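RNA 2'-o-ribose methyltransferase (Thermus thermophilus, PDB 1IPA) probably methylates the 2'-hydroxyl of ribose in RNA, as a SpoU-type (TrmH-family) enzyme whose active-site architecture is a deep trefoil knot. Local coordinates at residues R28-G33 with G95-A100; A142-V147 with S168-A173; L188-T193 with A223-A228; A199-A204 with R234-G239. One frame throughout, in Å; residues are numbered along the deposited sequence.

Overall arrangement
Along the chain, interaction 1 closes before interaction 2 opens, and interaction 2 before interaction 3; the segments of interactions 3 and 4 alternate. Interaction 1 pairs strands 28-32 and 96-101 in the mixed sheet of the eL30-like, putative RNA-binding part. The others lie in the SpoU methyltransferase part, and the centres of interactions 1 and 4 are about 41 Å apart, consistent with holding RNA and methylating it in separate domains. Interactions 2 and 3, centres about 18 Å apart, both reach the parallel sheet: one builds its 171-174 border, the other lays helix 223-228 over strand 190-193. Interaction 4, about 16 Å from interaction 3 between centres, joins the loops following strands 190-193 and 231-233.

Interaction 1: R28-G33 with G95-A100; sequences RFLIEG and GLIALA
The ring of Phe29 lies over the methyl of Ala100, presenting a face to it in a CH-pi contact: CB sits 20° off the ring normal, and Phe29 CZ is 3.7 Å from Ala100 CB. Phe29 has CG set between its backbone N and carbonyl carbon (chi1 64°), the turn that folds the ring back over the neighbouring strand. Ile31 reaches the same methyl with the tip of its long branch, Ile31 CD1 to Ala100 CB being 3.4 Å; a residue as small as alanine suits a place shared by a ring and an isoleucine. On the other face of the sheet Leu30 and Leu99 cross at a slant, Leu30 CD2 4.2 Å from Leu99 CD1. The backbones run antiparallel. Phe29 and Ala100 exchange two hydrogen bonds, the shorter from Ala100 N to Phe29 O at 2.7 Å, and Ile31 and Ala98 form the next such pair. Gly33 N closes the series on Leu96 O at 3.1 Å; backbone angles there call for glycine. With an alanine in place of Phe29, the Ala100 methyl would probably lose its aromatic cover and a gap would open beside it. Strand 28-32 borders the mixed sheet, and strand 96-101 has strand 47-53 as its other neighbour. Helix 34-42 packs on Ile31, helix 9-15 on Leu99, while Tyr154 and Phe167 of the methyltransferase part meet Phe29.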
loop_
_atom_site.group_PDB
_atom_site.type_symbol
_atom_site.label_atom_id
_atom_site.label_comp_id
_atom_site.label_asym_id
_atom_site.label_seq_id
_atom_site.Cartn_x
_atom_site.Cartn_y
_atom_site.Cartn_z
ATOM N N ARG A 28 -3.799 9.526 -15.077
ATOM C CA ARG A 28 -3.909 8.146 -15.523
ATOM C C ARG A 28 -2.758 7.303 -14.980
ATOM O O ARG A 28 -1.693 7.831 -14.647
ATOM C CB ARG A 28 -3.956 8.103 -17.046
ATOM C CG ARG A 28 -5.313 8.524 -17.572
ATOM C CD ARG A 28 -5.333 8.688 -19.066
ATOM N NE ARG A 28 -6.696 8.911 -19.543
ATOM C CZ ARG A 28 -7.437 9.973 -19.246
ATOM N NH1 ARG A 28 -6.951 10.930 -18.468
ATOM N NH2 ARG A 28 -8.671 10.074 -19.721
ATOM N N PHE A 29 -2.986 6.000 -14.863
ATOM C CA PHE A 29 -1.965 5.100 -14.354
ATOM C C PHE A 29 -2.214 3.680 -14.841
ATOM O O PHE A 29 -3.333 3.324 -15.218
ATOM C CB PHE A 29 -1.900 5.146 -12.811
ATOM C CG PHE A 29 -3.153 4.671 -12.123
ATOM C CD1 PHE A 29 -3.182 3.433 -11.481
ATOM C CD2 PHE A 29 -4.301 5.466 -12.094
ATOM C CE1 PHE A 29 -4.327 2.991 -10.822
ATOM C CE2 PHE A 29 -5.456 5.028 -11.433
ATOM C CZ PHE A 29 -5.461 3.784 -10.795
ATOM N N LEU A 30 -1.150 2.883 -14.835
ATOM C CA LEU A 30 -1.210 1.515 -15.297
ATOM C C LEU A 30 -1.470 0.559 -14.155
ATOM O O LEU A 30 -1.030 0.778 -13.021
ATOM C CB LEU A 30 0.105 1.145 -15.983
ATOM C CG LEU A 30 0.534 2.038 -17.148
ATOM C CD1 LEU A 30 2.010 1.826 -17.443
ATOM C CD2 LEU A 30 -0.325 1.747 -18.363
ATOM N N ILE A 31 -2.201 -0.504 -14.457
ATOM C CA ILE A 31 -2.502 -1.504 -13.461
ATOM C C ILE A 31 -2.136 -2.878 -14.018
ATOM O O ILE A 31 -2.868 -3.448 -14.826
ATOM C CB ILE A 31 -3.989 -1.473 -13.082
ATOM C CG1 ILE A 31 -4.376 -0.056 -12.617
ATOM C CG2 ILE A 31 -4.261 -2.505 -11.999
ATOM C CD1 ILE A 31 -5.857 0.108 -12.223
ATOM N N GLU A 32 -0.988 -3.390 -13.587
ATOM C CA GLU A 32 -0.484 -4.700 -14.012
ATOM C C GLU A 32 -0.988 -5.850 -13.124
ATOM O O GLU A 32 -0.868 -5.800 -11.897
ATOM C CB GLU A 32 1.052 -4.674 -14.019
ATOM C CG GLU A 32 1.742 -6.020 -14.165
ATOM C CD GLU A 32 3.238 -5.887 -14.514
ATOM O OE1 GLU A 32 3.925 -4.995 -13.960
ATOM O OE2 GLU A 32 3.729 -6.688 -15.341
ATOM N N GLY A 33 -1.558 -6.877 -13.749
ATOM C CA GLY A 33 -2.046 -8.019 -13.002
ATOM C C GLY A 33 -3.554 -8.138 -12.954
ATOM O O GLY A 33 -4.258 -7.169 -12.655
ATOM N N GLY A 95 0.003 -10.832 -18.158
ATOM C CA GLY A 95 -0.433 -10.892 -19.539
ATOM C C GLY A 95 -1.531 -9.878 -19.764
ATOM O O GLY A 95 -1.988 -9.671 -20.889
ATOM N N LEU A 96 -1.940 -9.233 -18.677
ATOM C CA LEU A 96 -3.004 -8.242 -18.725
ATOM C C LEU A 96 -2.635 -7.003 -17.931
ATOM O O LEU A 96 -2.437 -7.073 -16.715
ATOM C CB LEU A 96 -4.293 -8.844 -18.168
ATOM C CG LEU A 96 -5.566 -8.015 -18.324
ATOM C CD1 LEU A 96 -5.918 -7.890 -19.804
ATOM C CD2 LEU A 96 -6.704 -8.689 -17.558
ATOM N N ILE A 97 -2.529 -5.877 -18.630
ATOM C CA ILE A 97 -2.200 -4.589 -18.022
ATOM C C ILE A 97 -3.255 -3.602 -18.477
ATOM O O ILE A 97 -3.578 -3.547 -19.662
ATOM C CB ILE A 97 -0.846 -4.041 -18.502
ATOM C CG1 ILE A 97 0.291 -4.982 -18.111
ATOM C CG2 ILE A 97 -0.626 -2.658 -17.911
ATOM C CD1 ILE A 97 1.667 -4.471 -18.534
ATOM N N ALA A 98 -3.783 -2.807 -17.556
ATOM C CA ALA A 98 -4.809 -1.855 -17.934
ATOM C C ALA A 98 -4.404 -0.408 -17.731
ATOM O O ALA A 98 -3.471 -0.100 -16.986
ATOM C CB ALA A 98 -6.080 -2.147 -17.166
ATOM N N LEU A 99 -5.099 0.478 -18.430
ATOM C CA LEU A 99 -4.869 1.906 -18.307
ATOM C C LEU A 99 -6.049 2.370 -17.478
ATOM O O LEU A 99 -7.200 2.131 -17.846
ATOM C CB LEU A 99 -4.903 2.591 -19.676
ATOM C CG LEU A 99 -4.752 4.116 -19.677
ATOM C CD1 LEU A 99 -3.398 4.490 -19.064
ATOM C CD2 LEU A 99 -4.861 4.659 -21.100
ATOM N N ALA A 100 -5.777 3.037 -16.367
ATOM C CA ALA A 100 -6.852 3.492 -15.504
ATOM C C ALA A 100 -6.893 5.003 -15.349
ATOM O O ALA A 100 -5.894 5.685 -15.537
ATOM C CB ALA A 100 -6.715 2.837 -14.140
#

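Interaction 2: A142-V147 with S168-A173; sequences AEAVLV and SLRTLA
Arg170 leaves its backbone with CG opposite the N (chi1 -179°) and bends at chi3 (-74°), which lays its guanidinium alongside the Glu143 side chain. There NH1, edge-on, gives a weak hydrogen bond to Glu143 O, 3.1 Å away, while the aliphatic part lies on Ala144, with Arg170 CD 3.8 Å from Ala144 CB. The two long side chains run side by side, yet the Glu143 carboxylate bonds to Ser113 and Tyr110 instead. Leu169 and Val145 cross at about a right angle, Leu169 CD2 to Val145 CG2 being 3.7 Å. Beyond them the strands pair in parallel: Val145 bonds to Arg170 O and Leu172 N, and Val147 N to Leu172 O at 2.6 Å. Thr171 turns its hydroxyl back to Leu169 O (OG1 to O 2.7 Å), and its methyl CG2 touches Val147 CG2. Were Thr171 an alanine, Leu169 O would probably lose its hydroxyl mate and Val147 CG2 its neighbouring methyl. In this beta-alpha-beta unit (strand 144-148, helix 156-161, strand 171-174) backbone bonds hold the border strand, while Val145 and Thr171 pack on Leu134 of helix 127-140; at Arg170 the backbone N meets a water that also donates to Ser168 O, and NH1 adds its weak bond.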
loop_
_atom_site.group_PDB
_atom_site.type_symbol
_atom_site.label_atom_id
_atom_site.label_comp_id
_atom_site.label_asym_id
_atom_site.label_seq_id
_atom_site.Cartn_x
_atom_site.Cartn_y
_atom_site.Cartn_z
ATOM N N ALA A 142 -6.619 -3.632 9.785
ATOM C CA ALA A 142 -6.489 -2.251 10.207
ATOM C C ALA A 142 -7.570 -1.406 9.542
ATOM O O ALA A 142 -8.002 -1.693 8.422
ATOM C CB ALA A 142 -5.128 -1.727 9.837
ATOM N N GLU A 143 -7.999 -0.365 10.239
ATOM C CA GLU A 143 -9.014 0.537 9.715
ATOM C C GLU A 143 -8.353 1.615 8.858
ATOM O O GLU A 143 -8.962 2.165 7.942
ATOM C CB GLU A 143 -9.773 1.188 10.873
ATOM C CG GLU A 143 -11.019 1.936 10.451
ATOM C CD GLU A 143 -11.747 2.543 11.624
ATOM O OE1 GLU A 143 -12.271 1.781 12.457
ATOM O OE2 GLU A 143 -11.789 3.784 11.724
ATOM N N ALA A 144 -7.097 1.914 9.148
ATOM C CA ALA A 144 -6.398 2.928 8.384
ATOM C C ALA A 144 -4.907 2.879 8.614
ATOM O O ALA A 144 -4.438 2.380 9.635
ATOM C CB ALA A 144 -6.923 4.315 8.759
ATOM N N VAL A 145 -4.168 3.406 7.649
ATOM C CA VAL A 145 -2.721 3.478 7.755
ATOM C C VAL A 145 -2.367 4.936 7.618
ATOM O O VAL A 145 -2.627 5.552 6.586
ATOM C CB VAL A 145 -2.004 2.706 6.637
ATOM C CG1 VAL A 145 -0.503 2.944 6.731
ATOM C CG2 VAL A 145 -2.308 1.228 6.755
ATOM N N LEU A 146 -1.799 5.506 8.666
ATOM C CA LEU A 146 -1.424 6.897 8.602
ATOM C C LEU A 146 0.066 6.937 8.359
ATOM O O LEU A 146 0.854 6.467 9.181
ATOM C CB LEU A 146 -1.782 7.617 9.906
ATOM C CG LEU A 146 -3.237 7.452 10.336
ATOM C CD1 LEU A 146 -3.496 8.288 11.577
ATOM C CD2 LEU A 146 -4.163 7.868 9.195
ATOM N N VAL A 147 0.440 7.484 7.209
ATOM C CA VAL A 147 1.834 7.597 6.837
ATOM C C VAL A 147 2.360 8.999 7.134
ATOM O O VAL A 147 1.858 9.995 6.598
ATOM C CB VAL A 147 2.027 7.303 5.340
ATOM C CG1 VAL A 147 3.501 7.439 4.974
ATOM C CG2 VAL A 147 1.513 5.898 5.018
ATOM N N SER A 168 -8.368 0.249 -1.793
ATOM C CA SER A 168 -9.434 0.165 -0.800
ATOM C C SER A 168 -9.072 0.486 0.663
ATOM O O SER A 168 -9.939 0.895 1.432
ATOM C CB SER A 168 -10.066 -1.229 -0.876
ATOM O OG SER A 168 -9.078 -2.246 -0.777
ATOM N N LEU A 169 -7.813 0.301 1.052
ATOM C CA LEU A 169 -7.399 0.587 2.425
ATOM C C LEU A 169 -7.157 2.073 2.675
ATOM O O LEU A 169 -6.291 2.675 2.048
ATOM C CB LEU A 169 -6.124 -0.181 2.772
ATOM C CG LEU A 169 -5.680 -0.022 4.231
ATOM C CD1 LEU A 169 -6.796 -0.498 5.150
ATOM C CD2 LEU A 169 -4.405 -0.824 4.482
ATOM N N ARG A 170 -7.916 2.659 3.598
ATOM C CA ARG A 170 -7.758 4.072 3.914
ATOM C C ARG A 170 -6.306 4.363 4.293
ATOM O O ARG A 170 -5.835 3.994 5.369
ATOM C CB ARG A 170 -8.686 4.484 5.057
ATOM C CG ARG A 170 -8.566 5.957 5.387
ATOM C CD ARG A 170 -9.298 6.361 6.664
ATOM N NE ARG A 170 -10.749 6.416 6.510
ATOM C CZ ARG A 170 -11.562 5.376 6.665
ATOM N NH1 ARG A 170 -11.067 4.188 6.982
ATOM N NH2 ARG A 170 -12.873 5.530 6.514
ATOM N N THR A 171 -5.603 5.033 3.391
ATOM C CA THR A 171 -4.204 5.364 3.586
ATOM C C THR A 171 -4.015 6.866 3.474
ATOM O O THR A 171 -4.247 7.442 2.412
ATOM C CB THR A 171 -3.357 4.678 2.520
ATOM O OG1 THR A 171 -3.674 3.282 2.504
ATOM C CG2 THR A 171 -1.881 4.863 2.808
ATOM N N LEU A 172 -3.591 7.492 4.569
ATOM C CA LEU A 172 -3.391 8.937 4.593
ATOM C C LEU A 172 -1.975 9.373 4.950
ATOM O O LEU A 172 -1.245 8.681 5.667
ATOM C CB LEU A 172 -4.362 9.595 5.575
ATOM C CG LEU A 172 -5.858 9.273 5.519
ATOM C CD1 LEU A 172 -6.348 9.261 4.079
ATOM C CD2 LEU A 172 -6.094 7.935 6.162
ATOM N N ALA A 173 -1.598 10.542 4.450
ATOM C CA ALA A 173 -0.285 11.100 4.713
ATOM C C ALA A 173 -0.426 12.477 5.355
ATOM O O ALA A 173 -1.479 13.122 5.262
ATOM C CB ALA A 173 0.508 11.205 3.420
HETATM O O HOH W 1 -9.642 1.128 4.683
#

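Interaction 3: L188-T193 with A223-A228; sequences LPLVAT and AAWLEA
Trp225 and Leu190 meet where helix 223-228 lies across strand 190-193 in the Rossmann-like parallel sheet of the SpoU domain. The helix belongs to a beta-alpha-beta crossover: strand 210-214 leads through it to strand 231-233, and strand 190-193 is the one passed over between them. Helix and strand axes approach to 8.0 Å, their directions 136° apart. Trp225 comes first. Its indole presents an edge to the leucine, with Trp225 CE3 4.2 Å from Leu190 CD2. A large flat ring suits this site because it also reaches Val120 and Val122 of strand 117-122 and Val179 and Leu180 of helix 176-185; its one polar side-chain atom, NE1, is satisfied by Glu176. The carbonyl of the same residue lies over the strand, Trp225 O being 4.1 Å from Ala192 CB. Leu226 follows, reaching that alanine with one branch, so Leu226 CD2 stands 3.7 Å from Ala192 CB. A bare methyl suits Ala192, whose CA is 6.2 Å from Leu226 CA; the bulkier Leu190 sits where the backbones are wider apart, its CA 7.3 Å from Ala228 CA. Alternation along the strand explains why Leu190 and Ala192 point at the helix while Val191 points away. Ala228 offers Lys184 its carbonyl oxygen. The branch of Leu190 that meets the tryptophan edge also touches this last residue, Leu190 CD2 lying 4.0 Å from Ala228 C and 4.2 Å from Ala228 CB.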
loop_
_atom_site.group_PDB
_atom_site.type_symbol
_atom_site.label_atom_id
_atom_site.label_comp_id
_atom_site.label_asym_id
_atom_site.label_seq_id
_atom_site.Cartn_x
_atom_site.Cartn_y
_atom_site.Cartn_z
ATOM N N LEU A 188 -6.673 9.398 20.996
ATOM C CA LEU A 188 -6.398 8.046 20.531
ATOM C C LEU A 188 -5.149 7.474 21.196
ATOM O O LEU A 188 -4.049 7.972 20.993
ATOM C CB LEU A 188 -6.215 8.059 19.011
ATOM C CG LEU A 188 -6.063 6.744 18.245
ATOM C CD1 LEU A 188 -7.368 5.966 18.283
ATOM C CD2 LEU A 188 -5.668 7.044 16.797
ATOM N N PRO A 189 -5.306 6.428 22.017
ATOM C CA PRO A 189 -4.119 5.855 22.665
ATOM C C PRO A 189 -3.073 5.447 21.626
ATOM O O PRO A 189 -3.402 4.928 20.559
ATOM C CB PRO A 189 -4.685 4.669 23.461
ATOM C CG PRO A 189 -5.976 4.350 22.768
ATOM C CD PRO A 189 -6.527 5.709 22.412
ATOM N N LEU A 190 -1.812 5.707 21.940
ATOM C CA LEU A 190 -0.724 5.404 21.034
ATOM C C LEU A 190 0.314 4.475 21.654
ATOM O O LEU A 190 0.759 4.695 22.775
ATOM C CB LEU A 190 -0.063 6.710 20.596
ATOM C CG LEU A 190 1.264 6.644 19.824
ATOM C CD1 LEU A 190 1.068 6.009 18.450
ATOM C CD2 LEU A 190 1.826 8.062 19.682
ATOM N N VAL A 191 0.683 3.436 20.910
ATOM C CA VAL A 191 1.692 2.462 21.331
ATOM C C VAL A 191 2.861 2.616 20.355
ATOM O O VAL A 191 2.705 2.415 19.148
ATOM C CB VAL A 191 1.146 1.008 21.239
ATOM C CG1 VAL A 191 2.258 -0.005 21.542
ATOM C CG2 VAL A 191 -0.020 0.825 22.196
ATOM N N ALA A 192 4.023 2.999 20.863
ATOM C CA ALA A 192 5.182 3.181 20.001
ATOM C C ALA A 192 6.124 1.983 20.069
ATOM O O ALA A 192 6.381 1.446 21.143
ATOM C CB ALA A 192 5.929 4.455 20.384
ATOM N N THR A 193 6.628 1.572 18.913
ATOM C CA THR A 193 7.541 0.443 18.815
ATOM C C THR A 193 8.989 0.944 18.817
ATOM O O THR A 193 9.346 1.848 18.063
ATOM C CB THR A 193 7.282 -0.362 17.509
ATOM O OG1 THR A 193 5.900 -0.740 17.442
ATOM C CG2 THR A 193 8.135 -1.623 17.469
ATOM N N ALA A 223 12.191 11.038 19.523
ATOM C CA ALA A 223 11.703 11.259 20.880
ATOM C C ALA A 223 10.252 11.729 20.864
ATOM O O ALA A 223 9.453 11.326 21.708
ATOM C CB ALA A 223 12.583 12.285 21.596
ATOM N N ALA A 224 9.917 12.573 19.892
ATOM C CA ALA A 224 8.567 13.103 19.764
ATOM C C ALA A 224 7.518 11.999 19.864
ATOM O O ALA A 224 6.521 12.149 20.572
ATOM C CB ALA A 224 8.422 13.841 18.444
ATOM N N TRP A 225 7.743 10.895 19.157
ATOM C CA TRP A 225 6.803 9.775 19.176
ATOM C C TRP A 225 6.809 9.006 20.487
ATOM O O TRP A 225 5.768 8.535 20.932
ATOM C CB TRP A 225 7.083 8.805 18.023
ATOM C CG TRP A 225 6.789 9.406 16.694
ATOM C CD1 TRP A 225 7.661 10.066 15.880
ATOM C CD2 TRP A 225 5.504 9.496 16.065
ATOM N NE1 TRP A 225 7.000 10.568 14.789
ATOM C CE2 TRP A 225 5.676 10.233 14.875
ATOM C CE3 TRP A 225 4.221 9.027 16.397
ATOM C CZ2 TRP A 225 4.616 10.516 14.010
ATOM C CZ3 TRP A 225 3.166 9.307 15.539
ATOM C CH2 TRP A 225 3.372 10.048 14.354
ATOM N N LEU A 226 7.977 8.888 21.108
ATOM C CA LEU A 226 8.097 8.159 22.364
ATOM C C LEU A 226 7.490 8.889 23.562
ATOM O O LEU A 226 6.987 8.259 24.489
ATOM C CB LEU A 226 9.565 7.828 22.634
ATOM C CG LEU A 226 10.195 6.965 21.539
ATOM C CD1 LEU A 226 11.575 6.495 21.961
ATOM C CD2 LEU A 226 9.299 5.772 21.268
ATOM N N GLU A 227 7.532 10.213 23.537
ATOM C CA GLU A 227 6.975 11.009 24.616
ATOM C C GLU A 227 5.458 11.089 24.481
ATOM O O GLU A 227 4.745 11.250 25.469
ATOM C CB GLU A 227 7.581 12.416 24.590
ATOM C CG GLU A 227 9.095 12.416 24.779
ATOM C CD GLU A 227 9.721 13.795 24.640
ATOM O OE1 GLU A 227 9.620 14.394 23.544
ATOM O OE2 GLU A 227 10.320 14.278 25.628
ATOM N N ALA A 228 4.964 10.952 23.253
ATOM C CA ALA A 228 3.528 11.024 23.013
ATOM C C ALA A 228 2.798 9.706 23.241
ATOM O O ALA A 228 1.580 9.693 23.420
ATOM C CB ALA A 228 3.262 11.519 21.602
#

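Interaction 4: A199-A204 with R234-G239; sequences ALYWEA and RIPMQG
Leu200 touches both Pro236 and the guanidinium of Arg234 with one branch, CD2, where a single beta bridge joins the loops that follow strands 190-193 and 231-233 of the SpoU sheet. Leucine and proline cross at about a right angle, with Leu200 CD2 3.5 Å from Pro236 CD. The same methyl rests over a face of the guanidinium, offset toward its rim and 3.6 Å from Arg234 NH2; that flat pi face makes no hydrogen bonds of its own, while the N-H groups can bond at the edges. Tyr201 brings the edge of its ring to the proline, Tyr201 CD2 being 3.8 Å from Pro236 CD, and the same ring atom lies 4.0 Å from Ile235 CG1. At the surface Trp202 CH2 lies 3.6 Å from Pro236 CG. A proline fits because its compact, rigid ring can be touched by three side chains at once. The bridge pairs Leu200 with Arg234 through two backbone bonds: Arg234 N donates to Ala199 O at 3.0 Å, and Tyr201 N to Arg234 O at 2.9 Å. Farther out, the Arg234 chain runs extended from a CG lodged between backbone N and carbonyl carbon (chi1 80°), and NH1 is held by Ala197 O. Helix 246-261 backs the aromatic pair, Leu253 touching Tyr201 and Glu256 touching both. Within the turn indole and phenol meet at their rims, Trp202 CD1 over one face of the Tyr201 ring. Glu203 pins the start of that turn, its OE2 accepting from Leu200 N at 3.2 Å, nearly straight (164°) but from above the carboxylate plane.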
loop_
_atom_site.group_PDB
_atom_site.type_symbol
_atom_site.label_atom_id
_atom_site.label_comp_id
_atom_site.label_asym_id
_atom_site.label_seq_id
_atom_site.Cartn_x
_atom_site.Cartn_y
_atom_site.Cartn_z
ATOM N N ALA A 199 9.028 -3.344 27.782
ATOM C CA ALA A 199 7.874 -4.208 27.585
ATOM C C ALA A 199 7.850 -4.834 26.195
ATOM O O ALA A 199 8.159 -4.184 25.199
ATOM C CB ALA A 199 6.588 -3.422 27.825
ATOM N N LEU A 200 7.507 -6.115 26.154
ATOM C CA LEU A 200 7.397 -6.847 24.909
ATOM C C LEU A 200 6.055 -6.429 24.326
ATOM O O LEU A 200 5.136 -6.073 25.078
ATOM C CB LEU A 200 7.414 -8.350 25.180
ATOM C CG LEU A 200 8.786 -8.979 25.431
ATOM C CD1 LEU A 200 8.627 -10.436 25.829
ATOM C CD2 LEU A 200 9.621 -8.863 24.164
ATOM N N TYR A 201 5.935 -6.467 23.002
ATOM C CA TYR A 201 4.699 -6.050 22.362
ATOM C C TYR A 201 3.475 -6.858 22.783
ATOM O O TYR A 201 2.361 -6.337 22.765
ATOM C CB TYR A 201 4.868 -6.036 20.829
ATOM C CG TYR A 201 4.858 -7.377 20.130
ATOM C CD1 TYR A 201 3.728 -7.806 19.437
ATOM C CD2 TYR A 201 5.985 -8.201 20.123
ATOM C CE1 TYR A 201 3.717 -9.017 18.746
ATOM C CE2 TYR A 201 5.985 -9.422 19.439
ATOM C CZ TYR A 201 4.845 -9.817 18.752
ATOM O OH TYR A 201 4.826 -10.996 18.057
ATOM N N TRP A 202 3.673 -8.112 23.182
ATOM C CA TRP A 202 2.555 -8.962 23.615
ATOM C C TRP A 202 1.910 -8.474 24.896
ATOM O O TRP A 202 0.782 -8.838 25.192
ATOM C CB TRP A 202 3.011 -10.391 23.888
ATOM C CG TRP A 202 3.512 -11.116 22.715
ATOM C CD1 TRP A 202 2.804 -11.481 21.609
ATOM C CD2 TRP A 202 4.842 -11.597 22.524
ATOM N NE1 TRP A 202 3.614 -12.165 20.743
ATOM C CE2 TRP A 202 4.872 -12.248 21.277
ATOM C CE3 TRP A 202 6.012 -11.542 23.289
ATOM C CZ2 TRP A 202 6.032 -12.844 20.770
ATOM C CZ3 TRP A 202 7.165 -12.135 22.787
ATOM C CH2 TRP A 202 7.163 -12.778 21.535
ATOM N N GLU A 203 2.641 -7.675 25.662
ATOM C CA GLU A 203 2.149 -7.177 26.943
ATOM C C GLU A 203 1.322 -5.909 26.858
ATOM O O GLU A 203 0.631 -5.547 27.818
ATOM C CB GLU A 203 3.325 -6.957 27.892
ATOM C CG GLU A 203 4.201 -8.182 28.021
ATOM C CD GLU A 203 5.318 -7.990 29.007
ATOM O OE1 GLU A 203 5.010 -7.848 30.210
ATOM O OE2 GLU A 203 6.497 -7.978 28.580
ATOM N N ALA A 204 1.393 -5.225 25.722
ATOM C CA ALA A 204 0.614 -4.010 25.552
ATOM C C ALA A 204 -0.847 -4.399 25.389
ATOM O O ALA A 204 -1.154 -5.521 25.007
ATOM C CB ALA A 204 1.086 -3.253 24.334
ATOM N N ARG A 234 8.423 -3.385 22.339
ATOM C CA ARG A 234 9.409 -3.897 21.399
ATOM C C ARG A 234 9.103 -5.290 20.880
ATOM O O ARG A 234 8.391 -6.077 21.512
ATOM C CB ARG A 234 10.814 -3.886 22.012
ATOM C CG ARG A 234 11.115 -5.050 22.935
ATOM C CD ARG A 234 12.580 -5.068 23.328
ATOM N NE ARG A 234 12.931 -6.352 23.907
ATOM C CZ ARG A 234 12.531 -6.754 25.103
ATOM N NH1 ARG A 234 11.780 -5.959 25.850
ATOM N NH2 ARG A 234 12.849 -7.962 25.534
ATOM N N ILE A 235 9.650 -5.569 19.702
ATOM C CA ILE A 235 9.502 -6.864 19.052
ATOM C C ILE A 235 10.816 -7.577 19.323
ATOM O O ILE A 235 11.852 -7.220 18.781
ATOM C CB ILE A 235 9.269 -6.699 17.532
ATOM C CG1 ILE A 235 7.892 -6.065 17.294
ATOM C CG2 ILE A 235 9.369 -8.047 16.834
ATOM C CD1 ILE A 235 7.634 -5.649 15.867
ATOM N N PRO A 236 10.786 -8.593 20.184
ATOM C CA PRO A 236 11.996 -9.338 20.527
ATOM C C PRO A 236 12.697 -9.947 19.327
ATOM O O PRO A 236 12.049 -10.467 18.419
ATOM C CB PRO A 236 11.479 -10.384 21.511
ATOM C CG PRO A 236 10.081 -10.651 21.009
ATOM C CD PRO A 236 9.580 -9.261 20.714
ATOM N N MET A 237 14.024 -9.836 19.320
ATOM C CA MET A 237 14.872 -10.385 18.261
ATOM C C MET A 237 15.674 -11.495 18.944
ATOM O O MET A 237 16.425 -11.237 19.877
ATOM C CB MET A 237 15.836 -9.324 17.711
ATOM C CG MET A 237 15.196 -8.102 17.013
ATOM S SD MET A 237 14.230 -8.474 15.528
ATOM C CE MET A 237 12.754 -7.749 15.943
ATOM N N GLN A 238 15.516 -12.723 18.471
ATOM C CA GLN A 238 16.187 -13.877 19.065
ATOM C C GLN A 238 17.498 -14.354 18.448
ATOM O O GLN A 238 18.123 -15.267 18.989
ATOM C CB GLN A 238 15.210 -15.053 19.098
ATOM C CG GLN A 238 14.038 -14.840 20.031
ATOM C CD GLN A 238 14.342 -15.304 21.440
ATOM O OE1 GLN A 238 14.611 -16.475 21.661
ATOM N NE2 GLN A 238 14.300 -14.389 22.396
ATOM N N GLY A 239 17.930 -13.756 17.340
ATOM C CA GLY A 239 19.163 -14.217 16.714
ATOM C C GLY A 239 20.167 -13.168 16.274
ATOM O O GLY A 239 20.500 -12.265 17.034
#